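Local coordinates for protein putative L-alanine-DL-glutamate epimerase (Burkholderia xenovorans, PDB 3GO2) that binds magnesium and, as a member of the mandelate racemase/muconate lactonizing enzyme family, probably works as a racemase or epimerase, at residues 275-278 with 279-283; 65-68 with 69-73; 305-308 with 309-313; 190-193 with 194-197. All coordinates share one frame; numbering follows the deposited sequence.

Contact 1: 275-278 with 279-283; sequences REFK and PFFDA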
ATOM      1  N   ARG A 275      -5.919   6.969  19.283  1.00 15.00           N
ATOM      2  CA  ARG A 275      -6.027   7.593  17.957  1.00 14.15           C
ATOM      3  C   ARG A 275      -4.743   8.327  17.500  1.00 14.51           C
ATOM      4  O   ARG A 275      -4.375   8.258  16.323  1.00 14.46           O
ATOM      5  CB  ARG A 275      -7.189   8.594  17.883  1.00 15.30           C
ATOM      6  CG  ARG A 275      -8.573   8.007  17.903  1.00 17.38           C
ATOM      7  CD  ARG A 275      -9.613   9.136  17.794  1.00 18.19           C
ATOM      8  NE  ARG A 275     -11.008   8.667  17.721  1.00 19.58           N
ATOM      9  CZ  ARG A 275     -11.803   8.430  18.758  1.00 24.18           C
ATOM     10  NH1 ARG A 275     -11.381   8.598  20.019  1.00 25.59           N
ATOM     11  NH2 ARG A 275     -13.050   8.014  18.539  1.00 26.43           N
ATOM     12  N   GLU A 276      -4.090   9.065  18.400  1.00 13.01           N
ATOM     13  CA  GLU A 276      -2.902   9.830  18.001  1.00 12.27           C
ATOM     14  C   GLU A 276      -1.657   8.954  17.923  1.00 12.39           C
ATOM     15  O   GLU A 276      -0.757   9.248  17.147  1.00 12.72           O
ATOM     16  CB  GLU A 276      -2.658  11.034  18.904  1.00 12.52           C
ATOM     17  CG  GLU A 276      -3.699  12.135  18.712  1.00 13.59           C
ATOM     18  CD  GLU A 276      -3.353  13.417  19.451  1.00 13.44           C
ATOM     19  OE1 GLU A 276      -2.246  13.490  20.049  1.00 13.00           O
ATOM     20  OE2 GLU A 276      -4.204  14.352  19.444  1.00 15.75           O
ATOM     21  N   PHE A 277      -1.616   7.878  18.713  1.00 11.78           N
ATOM     22  CA  PHE A 277      -0.464   6.978  18.705  1.00 12.25           C
ATOM     23  C   PHE A 277      -0.495   6.098  17.460  1.00 11.94           C
ATOM     24  O   PHE A 277       0.560   5.728  16.934  1.00 12.24           O
ATOM     25  CB  PHE A 277      -0.447   6.086  19.953  1.00 12.05           C
ATOM     26  CG  PHE A 277       0.107   6.746  21.202  1.00 11.98           C
ATOM     27  CD1 PHE A 277       1.381   6.404  21.655  1.00 12.84           C
ATOM     28  CD2 PHE A 277      -0.610   7.687  21.925  1.00 12.53           C
ATOM     29  CE1 PHE A 277       1.930   6.984  22.822  1.00 12.90           C
ATOM     30  CE2 PHE A 277      -0.073   8.257  23.079  1.00 13.98           C
ATOM     31  CZ  PHE A 277       1.197   7.912  23.505  1.00 12.18           C
ATOM     32  N   LYS A 278      -1.700   5.756  17.007  1.00 12.74           N
ATOM     33  CA  LYS A 278      -1.893   4.757  15.969  1.00 13.69           C
ATOM     34  C   LYS A 278      -1.085   5.014  14.699  1.00 13.27           C
ATOM     35  O   LYS A 278      -0.453   4.084  14.211  1.00 13.29           O
ATOM     36  CB  LYS A 278      -3.379   4.580  15.667  1.00 14.25           C
ATOM     37  CG  LYS A 278      -3.692   3.643  14.490  1.00 17.73           C
ATOM     38  CD  LYS A 278      -5.204   3.470  14.320  1.00 22.19           C
ATOM     39  CE  LYS A 278      -5.583   3.170  12.882  1.00 24.22           C
ATOM     40  NZ  LYS A 278      -4.911   1.920  12.331  1.00 26.91           N
ATOM     41  N   PRO A 279      -1.096   6.245  14.129  1.00 13.15           N
ATOM     42  CA  PRO A 279      -0.330   6.417  12.905  1.00 13.95           C
ATOM     43  C   PRO A 279       1.180   6.128  13.046  1.00 13.95           C
ATOM     44  O   PRO A 279       1.805   5.657  12.094  1.00 14.52           O
ATOM     45  CB  PRO A 279      -0.568   7.884  12.527  1.00 14.18           C
ATOM     46  CG  PRO A 279      -1.665   8.332  13.345  1.00 16.69           C
ATOM     47  CD  PRO A 279      -1.891   7.437  14.458  1.00 13.42           C
ATOM     48  N   PHE A 280       1.736   6.359  14.232  1.00 13.67           N
ATOM     49  CA  PHE A 280       3.131   6.089  14.480  1.00 13.25           C
ATOM     50  C   PHE A 280       3.378   4.597  14.531  1.00 13.44           C
ATOM     51  O   PHE A 280       4.339   4.097  13.935  1.00 13.56           O
ATOM     52  CB  PHE A 280       3.596   6.795  15.755  1.00 13.78           C
ATOM     53  CG  PHE A 280       3.564   8.299  15.635  1.00 12.90           C
ATOM     54  CD1 PHE A 280       4.653   8.982  15.158  1.00 14.99           C
ATOM     55  CD2 PHE A 280       2.423   9.014  15.980  1.00 14.01           C
ATOM     56  CE1 PHE A 280       4.618  10.374  15.020  1.00 14.13           C
ATOM     57  CE2 PHE A 280       2.372  10.378  15.866  1.00 13.87           C
ATOM     58  CZ  PHE A 280       3.500  11.069  15.376  1.00 14.08           C
ATOM     59  N   PHE A 281       2.508   3.856  15.212  1.00 13.77           N
ATOM     60  CA  PHE A 281       2.704   2.412  15.292  1.00 13.41           C
ATOM     61  C   PHE A 281       2.488   1.771  13.907  1.00 14.50           C
ATOM     62  O   PHE A 281       3.238   0.862  13.508  1.00 15.09           O
ATOM     63  CB  PHE A 281       1.779   1.794  16.336  1.00 13.98           C
ATOM     64  CG  PHE A 281       2.020   2.253  17.779  1.00 12.38           C
ATOM     65  CD1 PHE A 281       3.056   3.097  18.140  1.00 13.39           C
ATOM     66  CD2 PHE A 281       1.196   1.776  18.797  1.00 13.89           C
ATOM     67  CE1 PHE A 281       3.239   3.485  19.453  1.00 13.14           C
ATOM     68  CE2 PHE A 281       1.380   2.163  20.116  1.00 13.52           C
ATOM     69  CZ  PHE A 281       2.412   3.014  20.443  1.00 14.40           C
ATOM     70  N   ASP A 282       1.485   2.242  13.172  1.00 14.00           N
ATOM     71  CA  ASP A 282       1.221   1.710  11.821  1.00 15.12           C
ATOM     72  C   ASP A 282       2.428   1.899  10.881  1.00 15.29           C
ATOM     73  O   ASP A 282       2.660   1.072   9.985  1.00 15.51           O
ATOM     74  CB  ASP A 282      -0.004   2.391  11.229  1.00 15.48           C
ATOM     75  CG  ASP A 282      -1.311   1.925  11.880  1.00 17.31           C
ATOM     76  OD1 ASP A 282      -1.310   0.956  12.655  1.00 21.17           O
ATOM     77  OD2 ASP A 282      -2.326   2.541  11.553  1.00 22.15           O
ATOM     78  N   ALA A 283       3.175   2.972  11.116  1.00 14.50           N
ATOM     79  CA  ALA A 283       4.348   3.306  10.326  1.00 13.94           C
ATOM     80  C   ALA A 283       5.660   2.693  10.819  1.00 14.16           C
ATOM     81  O   ALA A 283       6.685   2.902  10.180  1.00 14.53           O
ATOM     82  CB  ALA A 283       4.469   4.843  10.214  1.00 14.54           C
TER

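Contact 2: 65-68 with 69-73; sequences HERF and FAEAY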
ATOM      1  N   HIS A  65     -15.818   7.192  36.643  1.00 13.58           N
ATOM      2  CA  HIS A  65     -14.821   8.010  35.956  1.00 13.20           C
ATOM      3  C   HIS A  65     -14.892   7.875  34.444  1.00 14.53           C
ATOM      4  O   HIS A  65     -14.724   8.878  33.732  1.00 13.96           O
ATOM      5  CB  HIS A  65     -13.397   7.830  36.516  1.00 13.32           C
ATOM      6  CG  HIS A  65     -12.863   6.420  36.489  1.00 13.56           C
ATOM      7  ND1 HIS A  65     -12.221   5.891  35.394  1.00 14.39           N
ATOM      8  CD2 HIS A  65     -12.857   5.449  37.437  1.00 13.26           C
ATOM      9  CE1 HIS A  65     -11.825   4.660  35.675  1.00 15.29           C
ATOM     10  NE2 HIS A  65     -12.188   4.363  36.912  1.00 14.45           N
ATOM     11  N   GLU A  66     -15.174   6.687  33.926  1.00 13.90           N
ATOM     12  CA  GLU A  66     -15.267   6.564  32.473  1.00 15.72           C
ATOM     13  C   GLU A  66     -16.531   7.247  31.934  1.00 14.60           C
ATOM     14  O   GLU A  66     -16.541   7.739  30.800  1.00 15.20           O
ATOM     15  CB  GLU A  66     -15.169   5.107  32.061  1.00 16.62           C
ATOM     16  CG  GLU A  66     -15.061   4.926  30.620  1.00 21.58           C
ATOM     17  CD  GLU A  66     -13.689   5.208  30.012  1.00 20.42           C
ATOM     18  OE1 GLU A  66     -12.766   5.891  30.551  1.00 15.78           O
ATOM     19  OE2 GLU A  66     -13.577   4.751  28.870  1.00 21.20           O
ATOM     20  N   ARG A  67     -17.580   7.325  32.750  1.00 14.42           N
ATOM     21  CA  ARG A  67     -18.742   8.150  32.379  1.00 14.41           C
ATOM     22  C   ARG A  67     -18.327   9.616  32.220  1.00 14.25           C
ATOM     23  O   ARG A  67     -18.690  10.286  31.229  1.00 13.83           O
ATOM     24  CB  ARG A  67     -19.853   8.049  33.430  1.00 13.36           C
ATOM     25  CG  ARG A  67     -21.143   8.783  33.061  1.00 17.07           C
ATOM     26  CD  ARG A  67     -21.844   9.310  34.324  1.00 18.31           C
ATOM     27  NE  ARG A  67     -21.034  10.322  35.002  1.00 19.18           N
ATOM     28  CZ  ARG A  67     -20.839  11.568  34.581  1.00 19.86           C
ATOM     29  NH1 ARG A  67     -21.442  12.035  33.482  1.00 20.27           N
ATOM     30  NH2 ARG A  67     -20.050  12.376  35.267  1.00 21.35           N
ATOM     31  N   PHE A  68     -17.610  10.145  33.206  1.00 14.34           N
ATOM     32  CA  PHE A  68     -17.113  11.535  33.117  1.00 14.45           C
ATOM     33  C   PHE A  68     -16.262  11.712  31.843  1.00 14.23           C
ATOM     34  O   PHE A  68     -16.405  12.692  31.115  1.00 13.68           O
ATOM     35  CB  PHE A  68     -16.307  11.966  34.346  1.00 15.95           C
ATOM     36  CG  PHE A  68     -15.423  13.171  34.082  1.00 17.48           C
ATOM     37  CD1 PHE A  68     -15.965  14.429  34.007  1.00 20.36           C
ATOM     38  CD2 PHE A  68     -14.086  13.005  33.785  1.00 20.15           C
ATOM     39  CE1 PHE A  68     -15.179  15.538  33.707  1.00 19.18           C
ATOM     40  CE2 PHE A  68     -13.273  14.114  33.476  1.00 21.57           C
ATOM     41  CZ  PHE A  68     -13.838  15.378  33.435  1.00 21.01           C
ATOM     42  N   PHE A  69     -15.357  10.778  31.603  1.00 12.95           N
ATOM     43  CA  PHE A  69     -14.494  10.895  30.442  1.00 13.05           C
ATOM     44  C   PHE A  69     -15.326  10.937  29.161  1.00 12.95           C
ATOM     45  O   PHE A  69     -15.103  11.778  28.276  1.00 12.83           O
ATOM     46  CB  PHE A  69     -13.471   9.755  30.377  1.00 13.37           C
ATOM     47  CG  PHE A  69     -12.581   9.868  29.182  1.00 13.34           C
ATOM     48  CD1 PHE A  69     -11.472  10.701  29.200  1.00 13.53           C
ATOM     49  CD2 PHE A  69     -12.882   9.187  28.029  1.00 13.87           C
ATOM     50  CE1 PHE A  69     -10.686  10.833  28.062  1.00 13.54           C
ATOM     51  CE2 PHE A  69     -12.122   9.353  26.891  1.00 13.96           C
ATOM     52  CZ  PHE A  69     -11.015  10.161  26.919  1.00 13.93           C
ATOM     53  N   ALA A  70     -16.291  10.016  29.047  1.00 13.68           N
ATOM     54  CA  ALA A  70     -17.103   9.910  27.856  1.00 13.86           C
ATOM     55  C   ALA A  70     -17.894  11.188  27.649  1.00 14.28           C
ATOM     56  O   ALA A  70     -17.928  11.716  26.552  1.00 15.30           O
ATOM     57  CB  ALA A  70     -18.063   8.687  27.929  1.00 14.09           C
ATOM     58  N   GLU A  71     -18.437  11.745  28.726  1.00 14.04           N
ATOM     59  CA  GLU A  71     -19.228  12.979  28.610  1.00 15.48           C
ATOM     60  C   GLU A  71     -18.342  14.163  28.242  1.00 14.42           C
ATOM     61  O   GLU A  71     -18.694  14.998  27.394  1.00 14.84           O
ATOM     62  CB  GLU A  71     -19.946  13.256  29.922  1.00 15.92           C
ATOM     63  CG  GLU A  71     -20.841  14.504  29.851  1.00 19.27           C
ATOM     64  CD  GLU A  71     -21.588  14.783  31.151  1.00 25.14           C
ATOM     65  OE1 GLU A  71     -21.059  14.523  32.232  1.00 27.83           O
ATOM     66  OE2 GLU A  71     -22.707  15.301  31.076  1.00 31.89           O
ATOM     67  N   ALA A  72     -17.191  14.249  28.893  1.00 13.80           N
ATOM     68  CA  ALA A  72     -16.242  15.321  28.638  1.00 14.10           C
ATOM     69  C   ALA A  72     -15.740  15.311  27.198  1.00 13.52           C
ATOM     70  O   ALA A  72     -15.602  16.357  26.603  1.00 13.45           O
ATOM     71  CB  ALA A  72     -15.065  15.273  29.626  1.00 13.83           C
ATOM     72  N   TYR A  73     -15.470  14.127  26.670  1.00 13.18           N
ATOM     73  CA  TYR A  73     -15.023  13.986  25.295  1.00 13.67           C
ATOM     74  C   TYR A  73     -16.112  14.499  24.359  1.00 13.99           C
ATOM     75  O   TYR A  73     -15.815  15.242  23.413  1.00 14.51           O
ATOM     76  CB  TYR A  73     -14.714  12.523  25.022  1.00 14.12           C
ATOM     77  CG  TYR A  73     -14.194  12.302  23.612  1.00 14.72           C
ATOM     78  CD1 TYR A  73     -13.049  12.938  23.165  1.00 18.20           C
ATOM     79  CD2 TYR A  73     -14.856  11.464  22.739  1.00 16.77           C
ATOM     80  CE1 TYR A  73     -12.561  12.729  21.858  1.00 17.44           C
ATOM     81  CE2 TYR A  73     -14.388  11.271  21.430  1.00 16.69           C
ATOM     82  CZ  TYR A  73     -13.247  11.896  21.010  1.00 17.28           C
ATOM     83  OH  TYR A  73     -12.792  11.666  19.738  1.00 15.33           O
TER

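Contact 3: 305-308 with 309-313; sequences AAFA and DAHDI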
ATOM      1  N   ALA A 305      -1.343   1.771  26.570  1.00 12.23           N
ATOM      2  CA  ALA A 305      -0.384   0.711  26.864  1.00 12.29           C
ATOM      3  C   ALA A 305      -0.781  -0.643  26.260  1.00 12.54           C
ATOM      4  O   ALA A 305       0.059  -1.368  25.714  1.00 12.28           O
ATOM      5  CB  ALA A 305      -0.185   0.580  28.374  1.00 12.56           C
ATOM      6  N   ALA A 306      -2.057  -1.009  26.377  1.00 12.19           N
ATOM      7  CA  ALA A 306      -2.563  -2.239  25.775  1.00 12.59           C
ATOM      8  C   ALA A 306      -2.408  -2.255  24.267  1.00 12.17           C
ATOM      9  O   ALA A 306      -2.108  -3.307  23.675  1.00 11.94           O
ATOM     10  CB  ALA A 306      -4.047  -2.468  26.150  1.00 13.17           C
ATOM     11  N   PHE A 307      -2.645  -1.099  23.647  1.00 12.68           N
ATOM     12  CA  PHE A 307      -2.520  -0.936  22.206  1.00 11.95           C
ATOM     13  C   PHE A 307      -1.056  -1.141  21.791  1.00 12.37           C
ATOM     14  O   PHE A 307      -0.775  -1.898  20.840  1.00 12.37           O
ATOM     15  CB  PHE A 307      -3.043   0.453  21.809  1.00 12.12           C
ATOM     16  CG  PHE A 307      -2.862   0.786  20.366  1.00 11.98           C
ATOM     17  CD1 PHE A 307      -3.393  -0.013  19.365  1.00 13.74           C
ATOM     18  CD2 PHE A 307      -2.236   1.959  20.001  1.00 13.63           C
ATOM     19  CE1 PHE A 307      -3.258   0.354  18.045  1.00 13.50           C
ATOM     20  CE2 PHE A 307      -2.102   2.323  18.697  1.00 13.33           C
ATOM     21  CZ  PHE A 307      -2.585   1.503  17.715  1.00 14.14           C
ATOM     22  N   ALA A 308      -0.126  -0.526  22.531  1.00 11.82           N
ATOM     23  CA  ALA A 308       1.289  -0.708  22.287  1.00 12.82           C
ATOM     24  C   ALA A 308       1.688  -2.170  22.461  1.00 13.44           C
ATOM     25  O   ALA A 308       2.470  -2.700  21.668  1.00 12.88           O
ATOM     26  CB  ALA A 308       2.119   0.186  23.260  1.00 12.65           C
ATOM     27  N   ASP A 309       1.123  -2.816  23.479  1.00 13.68           N
ATOM     28  CA  ASP A 309       1.447  -4.209  23.760  1.00 14.18           C
ATOM     29  C   ASP A 309       1.151  -5.108  22.560  1.00 13.66           C
ATOM     30  O   ASP A 309       1.927  -6.027  22.261  1.00 14.26           O
ATOM     31  CB  ASP A 309       0.652  -4.663  24.978  1.00 14.52           C
ATOM     32  CG  ASP A 309       1.075  -6.003  25.465  1.00 20.41           C
ATOM     33  OD1 ASP A 309       2.299  -6.179  25.653  1.00 22.49           O
ATOM     34  OD2 ASP A 309       0.177  -6.861  25.644  1.00 29.25           O
ATOM     35  N   ALA A 310       0.060  -4.838  21.855  1.00 13.22           N
ATOM     36  CA  ALA A 310      -0.325  -5.663  20.690  1.00 14.46           C
ATOM     37  C   ALA A 310       0.614  -5.490  19.522  1.00 14.70           C
ATOM     38  O   ALA A 310       0.734  -6.406  18.690  1.00 15.52           O
ATOM     39  CB  ALA A 310      -1.802  -5.358  20.275  1.00 14.82           C
ATOM     40  N   HIS A 311       1.319  -4.342  19.486  1.00 13.71           N
ATOM     41  CA  HIS A 311       2.362  -4.032  18.519  1.00 14.05           C
ATOM     42  C   HIS A 311       3.760  -4.436  19.025  1.00 13.26           C
ATOM     43  O   HIS A 311       4.757  -4.135  18.386  1.00 13.62           O
ATOM     44  CB  HIS A 311       2.377  -2.524  18.220  1.00 14.62           C
ATOM     45  CG  HIS A 311       1.283  -2.057  17.298  1.00 14.57           C
ATOM     46  ND1 HIS A 311       1.449  -2.019  15.926  1.00 16.19           N
ATOM     47  CD2 HIS A 311       0.044  -1.569  17.543  1.00 15.48           C
ATOM     48  CE1 HIS A 311       0.346  -1.538  15.370  1.00 18.57           C
ATOM     49  NE2 HIS A 311      -0.516  -1.252  16.325  1.00 16.37           N
ATOM     50  N   ASP A 312       3.828  -5.115  20.166  1.00 12.80           N
ATOM     51  CA  ASP A 312       5.084  -5.482  20.842  1.00 12.56           C
ATOM     52  C   ASP A 312       5.994  -4.268  21.017  1.00 12.89           C
ATOM     53  O   ASP A 312       7.202  -4.339  20.790  1.00 13.06           O
ATOM     54  CB  ASP A 312       5.814  -6.636  20.126  1.00 12.48           C
ATOM     55  CG  ASP A 312       5.152  -7.991  20.335  1.00 14.27           C
ATOM     56  OD1 ASP A 312       4.520  -8.227  21.391  1.00 17.16           O
ATOM     57  OD2 ASP A 312       5.274  -8.831  19.427  1.00 15.89           O
ATOM     58  N   ILE A 313       5.401  -3.151  21.472  1.00 11.97           N
ATOM     59  CA  ILE A 313       6.114  -1.952  21.835  1.00 11.86           C
ATOM     60  C   ILE A 313       5.977  -1.739  23.336  1.00 12.02           C
ATOM     61  O   ILE A 313       4.873  -1.778  23.861  1.00 12.47           O
ATOM     62  CB  ILE A 313       5.499  -0.727  21.089  1.00 11.71           C
ATOM     63  CG1 ILE A 313       5.686  -0.875  19.580  1.00 12.39           C
ATOM     64  CG2 ILE A 313       6.088   0.591  21.597  1.00 13.42           C
ATOM     65  CD1 ILE A 313       4.913   0.155  18.761  1.00 13.47           C
TER

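Contact 4: 190-193 with 194-197; sequences NVDR and KVLR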
ATOM      1  N   ASN A 190      17.539  23.780  11.548  1.00 13.87           N
ATOM      2  CA  ASN A 190      18.671  23.125  10.887  1.00 13.98           C
ATOM      3  C   ASN A 190      19.697  22.666  11.931  1.00 14.73           C
ATOM      4  O   ASN A 190      19.834  23.285  13.006  1.00 15.84           O
ATOM      5  CB  ASN A 190      19.333  24.064   9.881  1.00 14.33           C
ATOM      6  CG  ASN A 190      18.403  24.436   8.735  1.00 15.49           C
ATOM      7  OD1 ASN A 190      17.725  23.566   8.172  1.00 15.01           O
ATOM      8  ND2 ASN A 190      18.371  25.736   8.380  1.00 13.90           N
ATOM      9  N   VAL A 191      20.421  21.618  11.558  1.00 15.77           N
ATOM     10  CA  VAL A 191      21.541  21.061  12.314  1.00 16.21           C
ATOM     11  C   VAL A 191      22.821  21.308  11.509  1.00 17.18           C
ATOM     12  O   VAL A 191      22.878  21.038  10.316  1.00 19.89           O
ATOM     13  CB  VAL A 191      21.317  19.548  12.525  1.00 16.02           C
ATOM     14  CG1 VAL A 191      22.558  18.868  13.133  1.00 17.64           C
ATOM     15  CG2 VAL A 191      20.075  19.314  13.408  1.00 15.34           C
ATOM     16  N   ASP A 192      23.826  21.858  12.165  1.00 17.97           N
ATOM     17  CA  ASP A 192      25.099  22.167  11.522  1.00 18.59           C
ATOM     18  C   ASP A 192      26.255  21.550  12.291  1.00 18.42           C
ATOM     19  O   ASP A 192      26.058  20.807  13.256  1.00 17.24           O
ATOM     20  CB  ASP A 192      25.278  23.689  11.348  1.00 19.49           C
ATOM     21  CG  ASP A 192      25.278  24.458  12.657  1.00 21.09           C
ATOM     22  OD1 ASP A 192      25.313  23.863  13.764  1.00 21.47           O
ATOM     23  OD2 ASP A 192      25.251  25.703  12.562  1.00 24.11           O
ATOM     24  N   ARG A 193      27.467  21.822  11.826  1.00 18.94           N
ATOM     25  CA  ARG A 193      28.619  21.251  12.450  1.00 20.03           C
ATOM     26  C   ARG A 193      28.716  21.639  13.899  1.00 19.11           C
ATOM     27  O   ARG A 193      29.182  20.831  14.700  1.00 19.10           O
ATOM     28  CB  ARG A 193      29.908  21.676  11.754  1.00 20.68           C
ATOM     29  CG  ARG A 193      30.202  20.948  10.519  1.00 25.80           C
ATOM     30  CD  ARG A 193      31.584  21.398  10.047  1.00 29.94           C
ATOM     31  NE  ARG A 193      31.909  21.170   8.643  1.00 34.24           N
ATOM     32  CZ  ARG A 193      31.476  20.184   7.869  1.00 34.98           C
ATOM     33  NH1 ARG A 193      30.594  19.268   8.295  1.00 37.16           N
ATOM     34  NH2 ARG A 193      31.922  20.136   6.608  1.00 35.82           N
ATOM     35  N   LYS A 194      28.291  22.844  14.239  1.00 19.30           N
ATOM     36  CA  LYS A 194      28.357  23.299  15.625  1.00 20.84           C
ATOM     37  C   LYS A 194      27.510  22.421  16.538  1.00 19.88           C
ATOM     38  O   LYS A 194      27.952  22.006  17.616  1.00 19.98           O
ATOM     39  CB  LYS A 194      27.915  24.762  15.739  1.00 21.95           C
ATOM     40  CG  LYS A 194      28.085  25.341  17.139  1.00 26.59           C
ATOM     41  CD  LYS A 194      27.811  26.833  17.180  1.00 30.65           C
ATOM     42  CE  LYS A 194      26.406  27.135  17.699  1.00 34.36           C
ATOM     43  NZ  LYS A 194      26.255  28.568  18.091  1.00 36.30           N
ATOM     44  N   VAL A 195      26.283  22.138  16.112  1.00 18.74           N
ATOM     45  CA  VAL A 195      25.400  21.280  16.901  1.00 18.28           C
ATOM     46  C   VAL A 195      26.023  19.899  17.040  1.00 17.40           C
ATOM     47  O   VAL A 195      26.087  19.309  18.139  1.00 16.50           O
ATOM     48  CB  VAL A 195      23.986  21.206  16.272  1.00 18.23           C
ATOM     49  CG1 VAL A 195      23.140  20.133  16.971  1.00 19.17           C
ATOM     50  CG2 VAL A 195      23.304  22.581  16.348  1.00 20.21           C
ATOM     51  N   LEU A 196      26.515  19.366  15.926  1.00 16.12           N
ATOM     52  CA  LEU A 196      27.013  18.009  15.934  1.00 16.19           C
ATOM     53  C   LEU A 196      28.255  17.859  16.827  1.00 16.54           C
ATOM     54  O   LEU A 196      28.330  16.939  17.632  1.00 16.00           O
ATOM     55  CB  LEU A 196      27.286  17.520  14.516  1.00 16.05           C
ATOM     56  CG  LEU A 196      26.068  17.420  13.592  1.00 16.15           C
ATOM     57  CD1 LEU A 196      26.540  17.126  12.183  1.00 17.94           C
ATOM     58  CD2 LEU A 196      25.113  16.341  14.078  1.00 15.24           C
ATOM     59  N   ARG A 197      29.228  18.761  16.692  1.00 17.72           N
ATOM     60  CA  ARG A 197      30.446  18.615  17.501  1.00 18.35           C
ATOM     61  C   ARG A 197      30.192  18.850  18.999  1.00 18.10           C
ATOM     62  O   ARG A 197      30.845  18.231  19.846  1.00 18.78           O
ATOM     63  CB  ARG A 197      31.544  19.549  17.005  1.00 19.42           C
ATOM     64  CG  ARG A 197      31.333  20.963  17.248  1.00 23.00           C
ATOM     65  CD  ARG A 197      32.551  21.780  16.793  1.00 29.70           C
ATOM     66  NE  ARG A 197      32.290  23.176  17.075  1.00 30.47           N
ATOM     67  CZ  ARG A 197      31.975  24.109  16.186  1.00 32.71           C
ATOM     68  NH1 ARG A 197      31.939  23.851  14.882  1.00 32.80           N
ATOM     69  NH2 ARG A 197      31.736  25.336  16.617  1.00 35.96           N
TER

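Contact 1: 275-278 with 279-283
Phe281 N bonds to Phe277 O at 3.2 Å and Asp282 N to Lys278 O at 2.9 Å, two i to i+4 bonds near the end of helix 273-282, which is kinked where neither Pro279 N, having no hydrogen, nor Phe280 N bonds to the turn before; Phe280 N makes only a weak bond to Phe277 O. The proline CD occupies the space where a backbone N-H would reach back, 3.2 Å from Arg275 O. Across the proline, Lys278 and Asp282 form an i to i+4 salt bridge. The lysine leaves the helix with CG anti to its backbone N (chi1 174°) and runs on nearly straight until a bend at chi4 turns NZ onto Asp282 OD2, 2.8 Å away, on the syn lone pair of that oxygen. Lys278 CG also brushes the same oxygen.

On another side of the helix the rings of Phe277 and Phe281 lie side by side and point the same way. Phe277 CD1 comes to 3.7 Å from Phe281 CZ, the ring planes being inclined at 66°, and Phe277 O sits over one face of the Phe281 ring. Phe280 instead turns its edge to the backbone: CD2 lies 3.4 Å from Glu276 O, in the plane of the ring. Glu276, seen to bind magnesium in this protein but holding none in this chain, directs OE1 to Phe272 N, and Arg275 pairs with Asp312 of a second subunit. Phe277 and Phe281 face strand 288-291 and helix 298-310, as in a beta-alpha-beta unit of the enolase-superfamily barrel, the helix packed outside its strands.

Contact 2: 65-68 with 69-73
Arg67 NH1 donates to Glu71 OE1 across 2.8 Å in a nearly straight bond (166°), a salt bridge spanning one turn of helix 65-76. The two side chains run alongside each other, but their flat ends are almost perpendicular, with planes 88° apart. Glu71 OE1 lies in the guanidinium plane, whereas NH1 meets that oxygen from above the carboxylate plane. Bends at chi2 and chi3 bring the arginine round to a glutamate that is extended beyond CG.

On the buried side of the helix, the CB of Ala72 rests over one face of the Phe68 ring, 4.3 Å from its centroid, in a CH-pi contact. Phe68 O accepts from Ala72 N at 2.8 Å, the i to i+4 spacing that places the methyl group over the ring. Glu66 and Phe69 point the same way, the carboxylate and ring planes only 14° apart, and OE1 lies 3.9 Å from Phe69 CB. The acid itself is held by Lys303 and Gln300.

Phe68 packs between helices 46-57 and 82-103, touching Leu57, Ile91 and Leu95. Phe69 meets Ile88 of helix 82-103 and Gln300 of helix 298-310, so this helix of the N-terminal domain also touches the barrel domain.

Contact 3: 305-308 with 309-313
Phe307 and His311 meet in an offset edge-to-face pair where a Schellman motif ends helix 298-310. From CB, the phenylalanine side chain sets out with CG anti to the backbone N (chi1 175°). CD1 is the first ring atom to approach the histidine, near its CD2. CE1 reaches NE2 at 3.6 Å, and CZ, at the tip, lies 3.7 Å from the same nitrogen. His311 thus presents its CD2-NE2 edge to one face of the phenyl ring, toward the rim, with the planes at 82° and the centroids 5.0 Å apart. The imidazole edge also meets the backbone: Phe307 O lies in its plane, close to CD2.

Asp312 adopts a positive phi, the mark of the C-prime residue, and reverses the chain. Its N bonds to Asp309 O, while Ile313 N reaches back to Ala308 O. That carbonyl additionally takes a weak bond from His311 N. Ile313 is thereby folded over the last turn and its CB faces the methyl of Ala308.

Phe281 of helix 273-282 packs against both aromatic residues, coming edge-to-face with His311, and its helix covers this side of the turn. Asp312 OD1 forms a salt bridge with Arg275 of a second subunit. In the closing bond, Ile313 N lies 3.0 Å from Ala308 O in a nearly straight N-H line (167°), but above the carbonyl plane.

Contact 4: 190-193 with 194-197
Asp192 is the N-cap of helix 193-210, and its carboxylate takes the place of a preceding turn. OD1 accepts from Val195 N at 3.1 Å, the N-H pointing at it with an angle of 162° and approaching nearly along the C-O axis of the acid. The torsion that allows this sets CG between the backbone N and the carbonyl carbon (chi1 61°), folding the carboxylate back over the first turn. There OD1 also touches Lys194 CB and Val195 CG2. An acid at this end would probably be stabilised by the helix dipole. Asp192 O starts the regular bonding by accepting from Leu196 N at 3.1 Å, and Arg193 O follows with Arg197 N at 2.9 Å. The backbone N of Asp192 is buried without a partner in the model.

Before the cap, Val191 adds an apolar contact of the kind called a hydrophobic staple, between the residue preceding the N-cap and the fourth residue after the cap. Its CG1 lies 3.7 Å from Leu196 CD2, the two side chains crossing at about a right angle, and 4.1 Å from Val195 CG1. Ile232 of helix 226-235 touches both Val191 and Leu196.

Arg197 lays one face of its guanidinium over Lys194 CA, 3.7 Å from the plane, while NE pairs with Asp170. Arg193 extends to Asp240 of a neighbouring subunit.

Each contact closes just one local turn, and along the chain they follow in series as 2, 4, 1 and 3, none nesting or crossing. Contact 2 belongs to the N-terminal domain, and the other three to the barrel domain. Contact 4 begins helix 193-210 far from the rest, about 46 Å from contact 2 between centres. Contacts 1 and 3 lie near the C-terminal ends of helices 273-282 and 298-310 and touch directly, Phe281 CD2 coming 3.3 Å from Phe307 CE2. Tyr73 OH of contact 2 packs 3.4 Å from Arg275 NH1 of contact 1, where the two domains meet. Contacts 1, 2 and 3 all touch a second subunit.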